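Local coordinates for protein ICChI, a glycosylated chitinase (Ipomoea carnea, PDB 6IDN) that probably hydrolyses chitin as a glycosylated plant family 18 glycoside hydrolase with a TIM-barrel fold, having both chitinase and lysozyme activity, at residues 22-27 and 263-268; 222-227 and 258-263. One frame throughout, in Å; residues are numbered along the deposited sequence.

In the fold
Both interactions involve the chain that leaves strand 250-256, which closes the barrel against strand 2-7, and both are small and partly buried, their centres each about 16 Å from that of the chain. Interaction 1 joins the loop leading into strand 27-36 to the last helix, 264-268, and is polar: a carboxylate meets serine hydroxyls, with Tyr25 and Ser265 buried and Ser266 exposed. Interaction 2 sets together two loops that follow barrel strands; an aromatic face lies over backbone and small aliphatic groups, Ala224 buried and Gln223 exposed, with water at its rim. Asp261 of the second contact ties them: its OD2 is hydrogen-bonded to Tyr25 OH and Ser265 OG of the first. Asp263 belongs to both.

Interaction 1 of 2, residues 22-27 and 263-268; sequences TDDYDI and DYSSKI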
ATOM      1  N   THR A  22      10.563  14.405  -4.670  1.00 30.65           N
ATOM      2  CA  THR A  22      10.382  14.248  -6.110  1.00 33.19           C
ATOM      3  C   THR A  22       9.140  14.976  -6.597  1.00 29.62           C
ATOM      4  O   THR A  22       9.059  15.310  -7.786  1.00 31.21           O
ATOM      5  CB  THR A  22      10.276  12.770  -6.506  1.00 29.79           C
ATOM      6  OG1 THR A  22       9.023  12.229  -6.058  1.00 28.43           O
ATOM      7  CG2 THR A  22      11.426  11.977  -5.926  1.00 35.81           C
ATOM      8  N   ASP A  23       8.179  15.222  -5.702  1.00 28.64           N
ATOM      9  CA  ASP A  23       6.891  15.821  -6.027  1.00 29.07           C
ATOM     10  C   ASP A  23       6.108  14.975  -7.032  1.00 30.89           C
ATOM     11  O   ASP A  23       5.152  15.453  -7.645  1.00 31.14           O
ATOM     12  CB  ASP A  23       7.071  17.263  -6.523  1.00 32.90           C
ATOM     13  CG  ASP A  23       7.591  18.178  -5.431  1.00 36.10           C
ATOM     14  OD1 ASP A  23       7.110  18.048  -4.287  1.00 37.41           O
ATOM     15  OD2 ASP A  23       8.481  19.011  -5.701  1.00 41.69           O
ATOM     16  N   ASP A  24       6.499  13.708  -7.190  1.00 25.84           N
ATOM     17  CA  ASP A  24       5.790  12.776  -8.061  1.00 28.54           C
ATOM     18  C   ASP A  24       4.723  11.977  -7.334  1.00 28.20           C
ATOM     19  O   ASP A  24       3.842  11.411  -7.994  1.00 28.04           O
ATOM     20  CB  ASP A  24       6.774  11.791  -8.708  1.00 24.73           C
ATOM     21  CG  ASP A  24       7.535  12.400  -9.869  1.00 31.44           C
ATOM     22  OD1 ASP A  24       7.150  13.495 -10.330  1.00 39.14           O
ATOM     23  OD2 ASP A  24       8.526  11.788 -10.326  1.00 38.36           O
ATOM     24  N   TYR A  25       4.780  11.901  -6.005  1.00 25.02           N
ATOM     25  CA  TYR A  25       3.940  10.976  -5.250  1.00 20.33           C
ATOM     26  C   TYR A  25       2.970  11.721  -4.347  1.00 24.36           C
ATOM     27  O   TYR A  25       3.326  12.717  -3.702  1.00 25.66           O
ATOM     28  CB  TYR A  25       4.786  10.023  -4.409  1.00 19.85           C
ATOM     29  CG  TYR A  25       5.971   9.465  -5.152  1.00 20.53           C
ATOM     30  CD1 TYR A  25       5.802   8.746  -6.328  1.00 24.13           C
ATOM     31  CD2 TYR A  25       7.277   9.681  -4.696  1.00 22.19           C
ATOM     32  CE1 TYR A  25       6.882   8.231  -7.013  1.00 20.99           C
ATOM     33  CE2 TYR A  25       8.361   9.161  -5.378  1.00 23.56           C
ATOM     34  CZ  TYR A  25       8.164   8.443  -6.535  1.00 23.45           C
ATOM     35  OH  TYR A  25       9.237   7.926  -7.221  1.00 24.74           O
ATOM     36  N   ASP A  26       1.741  11.232  -4.326  1.00 21.16           N
ATOM     37  CA  ASP A  26       0.713  11.733  -3.433  1.00 21.16           C
ATOM     38  C   ASP A  26       0.516  10.865  -2.207  1.00 20.31           C
ATOM     39  O   ASP A  26      -0.049  11.350  -1.224  1.00 18.56           O
ATOM     40  CB  ASP A  26      -0.613  11.829  -4.188  1.00 21.75           C
ATOM     41  CG  ASP A  26      -0.494  12.655  -5.437  1.00 21.09           C
ATOM     42  OD1 ASP A  26      -0.599  13.911  -5.333  1.00 26.58           O
ATOM     43  OD2 ASP A  26      -0.246  12.074  -6.518  1.00 22.81           O
ATOM     44  N   ILE A  27       0.954   9.603  -2.260  1.00 20.14           N
ATOM     45  CA  ILE A  27       0.831   8.628  -1.173  1.00 18.06           C
ATOM     46  C   ILE A  27       2.113   7.811  -1.112  1.00 18.50           C
ATOM     47  O   ILE A  27       2.621   7.371  -2.148  1.00 17.97           O
ATOM     48  CB  ILE A  27      -0.373   7.685  -1.382  1.00 18.64           C
ATOM     49  CG1 ILE A  27      -1.656   8.509  -1.487  1.00 20.15           C
ATOM     50  CG2 ILE A  27      -0.471   6.706  -0.246  1.00 20.15           C
ATOM     51  CD1 ILE A  27      -2.836   7.730  -1.999  1.00 18.98           C
ATOM     52  N   ASP A 263      12.715   7.018 -13.561  1.00 28.70           N
ATOM     53  CA  ASP A 263      12.007   8.048 -14.313  1.00 29.05           C
ATOM     54  C   ASP A 263      10.615   7.616 -14.768  1.00 25.55           C
ATOM     55  O   ASP A 263      10.014   8.316 -15.591  1.00 28.52           O
ATOM     56  CB  ASP A 263      12.842   8.503 -15.533  1.00 37.03           C
ATOM     57  CG  ASP A 263      13.241   7.354 -16.444  1.00 39.64           C
ATOM     58  OD1 ASP A 263      12.614   6.281 -16.392  1.00 35.60           O
ATOM     59  OD2 ASP A 263      14.198   7.527 -17.224  1.00 44.05           O
ATOM     60  N   TYR A 264      10.074   6.507 -14.262  1.00 24.06           N
ATOM     61  CA  TYR A 264       8.765   6.062 -14.726  1.00 22.63           C
ATOM     62  C   TYR A 264       7.675   7.035 -14.300  1.00 19.26           C
ATOM     63  O   TYR A 264       6.899   7.510 -15.138  1.00 24.63           O
ATOM     64  CB  TYR A 264       8.474   4.654 -14.209  1.00 21.69           C
ATOM     65  CG  TYR A 264       7.331   3.933 -14.905  1.00 20.28           C
ATOM     66  CD1 TYR A 264       7.430   3.562 -16.238  1.00 22.16           C
ATOM     67  CD2 TYR A 264       6.160   3.615 -14.217  1.00 19.97           C
ATOM     68  CE1 TYR A 264       6.398   2.886 -16.873  1.00 21.63           C
ATOM     69  CE2 TYR A 264       5.120   2.940 -14.853  1.00 19.56           C
ATOM     70  CZ  TYR A 264       5.249   2.584 -16.173  1.00 19.10           C
ATOM     71  OH  TYR A 264       4.222   1.902 -16.811  1.00 18.79           O
ATOM     72  N   SER A 265       7.611   7.376 -13.006  1.00 21.83           N
ATOM     73  CA  SER A 265       6.558   8.290 -12.566  1.00 21.29           C
ATOM     74  C   SER A 265       6.710   9.667 -13.200  1.00 22.78           C
ATOM     75  O   SER A 265       5.711  10.334 -13.485  1.00 25.35           O
ATOM     76  CB  SER A 265       6.529   8.393 -11.033  1.00 23.18           C
ATOM     77  OG  SER A 265       7.768   8.854 -10.518  1.00 26.49           O
ATOM     78  N   SER A 266       7.949  10.115 -13.425  0.65 25.17           N
ATOM     79  CA  SER A 266       8.137  11.396 -14.096  0.65 30.16           C
ATOM     80  C   SER A 266       7.569  11.355 -15.508  0.65 31.40           C
ATOM     81  O   SER A 266       7.013  12.349 -15.992  0.65 32.01           O
ATOM     82  CB  SER A 266       9.620  11.770 -14.122  0.65 36.67           C
ATOM     83  OG  SER A 266      10.109  12.073 -12.826  0.65 33.34           O
ATOM     84  N   LYS A 267       7.687  10.209 -16.179  1.00 23.86           N
ATOM     85  CA  LYS A 267       7.200  10.094 -17.551  1.00 27.25           C
ATOM     86  C   LYS A 267       5.679  10.008 -17.617  1.00 24.45           C
ATOM     87  O   LYS A 267       5.085  10.438 -18.611  1.00 28.03           O
ATOM     88  CB  LYS A 267       7.801   8.858 -18.230  1.00 27.72           C
ATOM     89  CG  LYS A 267       9.254   8.961 -18.635  1.00 34.81           C
ATOM     90  CD  LYS A 267       9.752   7.604 -19.140  1.00 36.31           C
ATOM     91  CE  LYS A 267      11.244   7.606 -19.394  1.00 47.97           C
ATOM     92  NZ  LYS A 267      11.575   8.543 -20.490  1.00 53.05           N
ATOM     93  N   ILE A 268       5.029   9.447 -16.597  1.00 24.83           N
ATOM     94  CA  ILE A 268       3.590   9.211 -16.680  1.00 23.66           C
ATOM     95  C   ILE A 268       2.757  10.230 -15.905  1.00 22.96           C
ATOM     96  O   ILE A 268       1.555  10.359 -16.185  1.00 25.45           O
ATOM     97  CB  ILE A 268       3.222   7.776 -16.225  1.00 21.16           C
ATOM     98  CG1 ILE A 268       3.458   7.593 -14.716  1.00 19.16           C
ATOM     99  CG2 ILE A 268       3.993   6.750 -17.042  1.00 21.36           C
ATOM    100  CD1 ILE A 268       2.912   6.270 -14.177  1.00 18.93           C
TER
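Asp24 presents one carboxylate oxygen to two neighbouring serines of helix 264-268. Ser266 OG donates a hydrogen bond of 3.0 Å to Asp24 OD2, which accepts it on its syn lone pair, on the side of the other carboxylate oxygen; as Ser266 has two conformers, this bond may be part-time. Ser265 OG also lies 3.0 Å from Asp24 OD2, but its strongest partner is Asp261 OD2. Serine suits both places, being short enough to bring a hydroxyl close to the loop. With chi1 of 59°, Ser265 OG sits between its own backbone N and carbonyl carbon and comes obliquely to Tyr25, 3.7 Å from Tyr25 CE1. The Tyr25 hydroxyl also bonds to Asp261, while Asp24 CB rests 3.9 Å above the Tyr25 ring plane, near its rim. With an alanine here instead of Asp24, Ser266 OG would probably lose its acceptor and a gap would open beside Ser265. Behind this shell, Asp24 N donates to Thr22 OG1 (3.1 Å, 163°), and Lys269 bonds to Asp24 O. The Thr22 bond forms an ST turn after helix 16-21, in a helix-to-strand loop of the TIM barrel packed against its C-terminal helix.

Interaction 2 of 2, residues 222-227 and 258-263; sequences PQAAPG and KYYDDD
The Tyr260 ring is sandwiched between the 3-10 turn 222-224 and its own neighbour. Over one face lie Ala224 CA, 3.7 Å above the ring centre, and Gln223 C, displaced toward the rim; on the opposite face Tyr259 CD2 stands over the centre at 3.5 Å. Tyr260 CE2 in turn lies in the plane of the Tyr259 ring, at its edge. Ala224 CB touches Tyr260 CD2 at 3.5 Å, and Gln223 CB reaches Tyr260 CE1 at 3.9 Å. The single methyl of Ala224 is small enough to let the backbone itself, at CA, come over the ring. Gln223 touches the ring with CB alone; CG already turns away, and the bend at chi2 (76°) keeps the amide clear. Tyr260 CG is anti to the carbonyl carbon (chi1 -62°), which lays the ring along the turn. The contact joins the loops leaving adjacent parallel strands 213-219 and 250-256, at the C-terminal end of the TIM barrel, with Pro219 and Trp256 behind Ala224. At the polar rim a water donates to Gln223 O (2.8 Å) and meets Tyr260 OH. Dispersion and ring-face packing therefore dominate, and the water joins the phenol hydroxyl to the turn only weakly.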
ATOM      1  N   PRO A 222      11.039  -3.122 -15.406  1.00 21.49           N
ATOM      2  CA  PRO A 222      10.999  -4.591 -15.553  1.00 21.36           C
ATOM      3  C   PRO A 222      11.632  -5.337 -14.384  1.00 23.40           C
ATOM      4  O   PRO A 222      11.116  -6.381 -13.961  1.00 24.32           O
ATOM      5  CB  PRO A 222      11.768  -4.828 -16.858  1.00 26.17           C
ATOM      6  CG  PRO A 222      11.579  -3.568 -17.642  1.00 28.44           C
ATOM      7  CD  PRO A 222      11.524  -2.448 -16.623  1.00 23.91           C
ATOM      8  N   GLN A 223      12.715  -4.798 -13.826  1.00 22.31           N
ATOM      9  CA  GLN A 223      13.399  -5.433 -12.705  1.00 22.45           C
ATOM     10  C   GLN A 223      12.540  -5.477 -11.443  1.00 27.60           C
ATOM     11  O   GLN A 223      12.795  -6.311 -10.563  1.00 25.81           O
ATOM     12  CB  GLN A 223      14.707  -4.697 -12.409  1.00 25.52           C
ATOM     13  CG  GLN A 223      15.784  -4.823 -13.490  1.00 27.62           C
ATOM     14  CD  GLN A 223      15.525  -3.957 -14.723  1.00 34.22           C
ATOM     15  OE1 GLN A 223      14.642  -3.096 -14.731  1.00 29.53           O
ATOM     16  NE2 GLN A 223      16.310  -4.187 -15.772  1.00 35.80           N
ATOM     17  N   ALA A 224      11.551  -4.591 -11.323  1.00 22.47           N
ATOM     18  CA  ALA A 224      10.686  -4.593 -10.147  1.00 21.72           C
ATOM     19  C   ALA A 224       9.728  -5.776 -10.126  1.00 23.52           C
ATOM     20  O   ALA A 224       9.194  -6.101  -9.064  1.00 24.54           O
ATOM     21  CB  ALA A 224       9.888  -3.293 -10.078  1.00 21.21           C
ATOM     22  N   ALA A 225       9.467  -6.404 -11.265  1.00 25.45           N
ATOM     23  CA  ALA A 225       8.544  -7.539 -11.336  1.00 19.62           C
ATOM     24  C   ALA A 225       9.077  -8.504 -12.376  1.00 21.95           C
ATOM     25  O   ALA A 225       8.636  -8.507 -13.538  1.00 25.05           O
ATOM     26  CB  ALA A 225       7.119  -7.088 -11.670  1.00 18.42           C
ATOM     27  N   PRO A 226      10.034  -9.346 -11.993  1.00 22.61           N
ATOM     28  CA  PRO A 226      10.558 -10.340 -12.942  1.00 27.03           C
ATOM     29  C   PRO A 226       9.490 -11.260 -13.500  1.00 29.51           C
ATOM     30  O   PRO A 226       9.665 -11.787 -14.605  1.00 33.58           O
ATOM     31  CB  PRO A 226      11.585 -11.114 -12.105  1.00 29.64           C
ATOM     32  CG  PRO A 226      11.997 -10.151 -11.027  1.00 34.16           C
ATOM     33  CD  PRO A 226      10.771  -9.345 -10.711  1.00 25.32           C
ATOM     34  N   GLY A 227       8.387 -11.461 -12.783  1.00 26.63           N
ATOM     35  CA  GLY A 227       7.296 -12.275 -13.269  1.00 23.24           C
ATOM     36  C   GLY A 227       6.393 -11.621 -14.294  1.00 23.99           C
ATOM     37  O   GLY A 227       5.427 -12.242 -14.748  1.00 26.82           O
ATOM     38  N   LYS A 258       9.878   2.556  -5.004  1.00 20.75           N
ATOM     39  CA  LYS A 258      10.744   3.725  -5.160  1.00 24.50           C
ATOM     40  C   LYS A 258      12.113   3.336  -5.717  1.00 30.73           C
ATOM     41  O   LYS A 258      12.680   4.058  -6.549  1.00 25.26           O
ATOM     42  CB  LYS A 258      10.895   4.451  -3.820  1.00 24.48           C
ATOM     43  CG  LYS A 258      11.912   5.608  -3.825  1.00 27.40           C
ATOM     44  CD  LYS A 258      11.550   6.684  -4.853  1.00 27.01           C
ATOM     45  CE  LYS A 258      12.475   7.908  -4.727  1.00 30.72           C
ATOM     46  NZ  LYS A 258      13.891   7.596  -5.054  1.00 33.21           N
ATOM     47  N   TYR A 259      12.642   2.187  -5.287  1.00 24.00           N
ATOM     48  CA  TYR A 259      13.983   1.786  -5.700  1.00 26.05           C
ATOM     49  C   TYR A 259      14.095   1.644  -7.212  1.00 25.35           C
ATOM     50  O   TYR A 259      15.169   1.890  -7.774  1.00 29.24           O
ATOM     51  CB  TYR A 259      14.379   0.472  -5.026  1.00 26.86           C
ATOM     52  CG  TYR A 259      15.755  -0.014  -5.434  1.00 30.96           C
ATOM     53  CD1 TYR A 259      16.895   0.631  -4.977  1.00 32.79           C
ATOM     54  CD2 TYR A 259      15.910  -1.109  -6.275  1.00 37.03           C
ATOM     55  CE1 TYR A 259      18.158   0.198  -5.346  1.00 35.80           C
ATOM     56  CE2 TYR A 259      17.173  -1.548  -6.653  1.00 36.65           C
ATOM     57  CZ  TYR A 259      18.287  -0.893  -6.183  1.00 35.56           C
ATOM     58  OH  TYR A 259      19.544  -1.325  -6.552  1.00 43.46           O
ATOM     59  N   TYR A 260      13.007   1.262  -7.880  1.00 23.37           N
ATOM     60  CA  TYR A 260      13.006   0.997  -9.314  1.00 26.43           C
ATOM     61  C   TYR A 260      12.463   2.153 -10.138  1.00 26.48           C
ATOM     62  O   TYR A 260      12.437   2.056 -11.370  1.00 27.49           O
ATOM     63  CB  TYR A 260      12.197  -0.272  -9.616  1.00 26.03           C
ATOM     64  CG  TYR A 260      12.787  -1.498  -8.950  1.00 23.68           C
ATOM     65  CD1 TYR A 260      13.939  -2.090  -9.447  1.00 27.58           C
ATOM     66  CD2 TYR A 260      12.215  -2.034  -7.804  1.00 23.35           C
ATOM     67  CE1 TYR A 260      14.492  -3.198  -8.831  1.00 32.39           C
ATOM     68  CE2 TYR A 260      12.771  -3.146  -7.175  1.00 27.69           C
ATOM     69  CZ  TYR A 260      13.901  -3.724  -7.699  1.00 32.92           C
ATOM     70  OH  TYR A 260      14.466  -4.826  -7.088  1.00 34.13           O
ATOM     71  N   ASP A 261      12.039   3.239  -9.494  1.00 22.40           N
ATOM     72  CA  ASP A 261      11.401   4.366 -10.173  1.00 22.63           C
ATOM     73  C   ASP A 261      12.435   5.459 -10.432  1.00 24.81           C
ATOM     74  O   ASP A 261      12.474   6.495  -9.768  1.00 33.64           O
ATOM     75  CB  ASP A 261      10.225   4.881  -9.337  1.00 24.60           C
ATOM     76  CG  ASP A 261       9.417   5.945 -10.057  1.00 29.19           C
ATOM     77  OD1 ASP A 261       9.521   6.032 -11.301  1.00 26.82           O
ATOM     78  OD2 ASP A 261       8.696   6.708  -9.376  1.00 26.17           O
ATOM     79  N   ASP A 262      13.286   5.222 -11.433  1.00 28.96           N
ATOM     80  CA  ASP A 262      14.254   6.239 -11.831  0.51 32.99           C
ATOM     81  C   ASP A 262      13.569   7.367 -12.598  1.00 34.79           C
ATOM     82  O   ASP A 262      13.814   8.551 -12.337  1.00 39.06           O
ATOM     83  CB  ASP A 262      15.370   5.616 -12.677  0.51 35.97           C
ATOM     84  CG  ASP A 262      16.057   4.440 -11.988  0.51 38.07           C
ATOM     85  OD1 ASP A 262      15.882   4.252 -10.766  0.51 44.84           O
ATOM     86  OD2 ASP A 262      16.779   3.695 -12.682  0.51 43.24           O
ATOM     87  N   ASP A 263      12.715   7.018 -13.561  1.00 28.70           N
ATOM     88  CA  ASP A 263      12.007   8.048 -14.313  1.00 29.05           C
ATOM     89  C   ASP A 263      10.615   7.616 -14.768  1.00 25.55           C
ATOM     90  O   ASP A 263      10.014   8.316 -15.591  1.00 28.52           O
ATOM     91  CB  ASP A 263      12.842   8.503 -15.533  1.00 37.03           C
ATOM     92  CG  ASP A 263      13.241   7.354 -16.444  1.00 39.64           C
ATOM     93  OD1 ASP A 263      12.614   6.281 -16.392  1.00 35.60           O
ATOM     94  OD2 ASP A 263      14.198   7.527 -17.224  1.00 44.05           O
TER
HETATM   95  O   HOH W   1      12.368  -7.267  -7.967  1.00 31.26           O